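Local coordinates for protein TCR beta chain (Gallus gallus, PDB 6LIR) that pairs with the TCR alpha chain to form the alpha-beta T-cell receptor of chickens, which probably recognises antigen peptides presented by MHC molecules, at residues Q129-Q132 with K136-L139. Numbering follows the deposited sequence.
Sequences QEIQ and KATL
E130 and T138 show how one buried carboxylate can tie a short helix to the strand that follows it. E130 reaches the strand because CG stands anti to the backbone N (chi1 170°) and the rest of the chain runs straight out, meeting the T138 side chain at about a right angle. Its OE1 accepts a very short hydrogen bond from T138 OG1 (2.5 Å), while OE2 takes the backbone N-H of T138, which arrives from above the carboxylate plane (N to OE2, 3.0 Å). A water donates to both E130 OE2 and T138 O, and R186 on the adjacent strand 178-188 forms a salt bridge with OE1, so each carboxylate oxygen has two partners. Shortening this side chain to an alanine is likely to leave R186 without this mate and to take from the T138 N-H and hydroxyl the acceptors they have here.

K136 joins in through its backbone: its O lies 3.3 Å from I131 CA in a CA-H...O contact and 3.3 Å from E130 CG. The lysine side chain leads off to a salt bridge with E164 of the TCR alpha chain. Next to these polar contacts, I131 CG1 packs on A137 CB (4.0 Å), beside W192. This helix, between strands 120-124 and 136-146, is the A-B connection of a C1-set immunoglobulin constant domain, here packed against the alpha chain.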
ATOM      1  N   GLN B 129     -10.707 -13.825  25.220  1.00 43.19           N
ATOM      2  CA  GLN B 129     -12.035 -14.209  24.758  1.00 43.59           C
ATOM      3  C   GLN B 129     -12.034 -14.515  23.263  1.00 42.35           C
ATOM      4  O   GLN B 129     -12.654 -15.495  22.830  1.00 38.64           O
ATOM      5  CB  GLN B 129     -13.049 -13.116  25.088  1.00 42.62           C
ATOM      6  CG  GLN B 129     -14.488 -13.552  24.896  1.00 52.96           C
ATOM      7  CD  GLN B 129     -15.461 -12.401  24.999  1.00 62.23           C
ATOM      8  OE1 GLN B 129     -15.116 -11.326  25.491  1.00 67.06           O
ATOM      9  NE2 GLN B 129     -16.687 -12.614  24.530  1.00 61.17           N
ATOM     10  N   GLU B 130     -11.379 -13.674  22.452  1.00 43.42           N
ATOM     11  CA  GLU B 130     -11.257 -13.980  21.028  1.00 40.47           C
ATOM     12  C   GLU B 130     -10.597 -15.338  20.821  1.00 38.92           C
ATOM     13  O   GLU B 130     -11.074 -16.160  20.028  1.00 38.16           O
ATOM     14  CB  GLU B 130     -10.460 -12.891  20.299  1.00 39.64           C
ATOM     15  CG  GLU B 130     -10.104 -13.277  18.851  1.00 39.70           C
ATOM     16  CD  GLU B 130      -9.101 -12.331  18.179  1.00 41.12           C
ATOM     17  OE1 GLU B 130      -9.203 -12.137  16.948  1.00 42.26           O
ATOM     18  OE2 GLU B 130      -8.215 -11.785  18.869  1.00 36.00           O
ATOM     19  N   ILE B 131      -9.495 -15.586  21.533  1.00 36.48           N
ATOM     20  CA  ILE B 131      -8.779 -16.855  21.412  1.00 41.69           C
ATOM     21  C   ILE B 131      -9.716 -18.028  21.678  1.00 45.15           C
ATOM     22  O   ILE B 131      -9.715 -19.026  20.948  1.00 45.17           O
ATOM     23  CB  ILE B 131      -7.570 -16.876  22.367  1.00 41.34           C
ATOM     24  CG1 ILE B 131      -6.548 -15.815  21.957  1.00 45.35           C
ATOM     25  CG2 ILE B 131      -6.930 -18.248  22.387  1.00 40.54           C
ATOM     26  CD1 ILE B 131      -5.463 -15.579  22.995  1.00 42.45           C
ATOM     27  N   GLN B 132     -10.503 -17.944  22.751  1.00 46.32           N
ATOM     28  CA  GLN B 132     -11.441 -19.021  23.058  1.00 47.89           C
ATOM     29  C   GLN B 132     -12.555 -19.112  22.019  1.00 44.41           C
ATOM     30  O   GLN B 132     -12.876 -20.205  21.535  1.00 48.87           O
ATOM     31  CB  GLN B 132     -12.015 -18.834  24.461  1.00 47.27           C
ATOM     32  CG  GLN B 132     -10.975 -19.064  25.545  1.00 57.38           C
ATOM     33  CD  GLN B 132     -11.407 -18.571  26.911  1.00 63.53           C
ATOM     34  OE1 GLN B 132     -10.678 -17.831  27.570  1.00 67.30           O
ATOM     35  NE2 GLN B 132     -12.588 -18.994  27.353  1.00 63.19           N
ATOM     36  N   LYS B 136      -8.381 -17.987  17.339  1.00 39.55           N
ATOM     37  CA  LYS B 136      -7.376 -17.152  16.704  1.00 43.91           C
ATOM     38  C   LYS B 136      -7.009 -16.016  17.646  1.00 41.72           C
ATOM     39  O   LYS B 136      -7.811 -15.597  18.483  1.00 40.69           O
ATOM     40  CB  LYS B 136      -7.869 -16.564  15.370  1.00 43.07           C
ATOM     41  CG  LYS B 136      -8.359 -17.582  14.360  1.00 38.55           C
ATOM     42  CD  LYS B 136      -9.121 -16.907  13.232  1.00 43.79           C
ATOM     43  CE  LYS B 136      -9.863 -17.924  12.382  1.00 48.08           C
ATOM     44  NZ  LYS B 136     -10.695 -17.266  11.336  1.00 58.04           N
ATOM     45  N   ALA B 137      -5.781 -15.528  17.501  1.00 39.51           N
ATOM     46  CA  ALA B 137      -5.293 -14.373  18.241  1.00 36.93           C
ATOM     47  C   ALA B 137      -5.005 -13.248  17.262  1.00 40.73           C
ATOM     48  O   ALA B 137      -4.242 -13.433  16.308  1.00 37.98           O
ATOM     49  CB  ALA B 137      -4.036 -14.715  19.049  1.00 38.64           C
ATOM     50  N   THR B 138      -5.603 -12.086  17.493  1.00 35.75           N
ATOM     51  CA  THR B 138      -5.284 -10.907  16.705  1.00 37.90           C
ATOM     52  C   THR B 138      -4.335 -10.038  17.518  1.00 39.80           C
ATOM     53  O   THR B 138      -4.667  -9.618  18.632  1.00 42.82           O
ATOM     54  CB  THR B 138      -6.540 -10.122  16.328  1.00 38.41           C
ATOM     55  OG1 THR B 138      -7.451 -10.971  15.617  1.00 37.85           O
ATOM     56  CG2 THR B 138      -6.176  -8.930  15.446  1.00 33.02           C
ATOM     57  N   LEU B 139      -3.168  -9.760  16.951  1.00 38.12           N
ATOM     58  CA  LEU B 139      -2.174  -8.897  17.568  1.00 36.99           C
ATOM     59  C   LEU B 139      -2.243  -7.548  16.874  1.00 37.66           C
ATOM     60  O   LEU B 139      -2.041  -7.462  15.657  1.00 44.20           O
ATOM     61  CB  LEU B 139      -0.770  -9.489  17.446  1.00 39.77           C
ATOM     62  CG  LEU B 139      -0.566 -10.944  17.864  1.00 42.39           C
ATOM     63  CD1 LEU B 139       0.882 -11.356  17.625  1.00 44.17           C
ATOM     64  CD2 LEU B 139      -0.944 -11.132  19.316  1.00 44.15           C
TER
HETATM   65  O   HOH W   1      -7.083  -9.925  20.089  1.00 36.69           O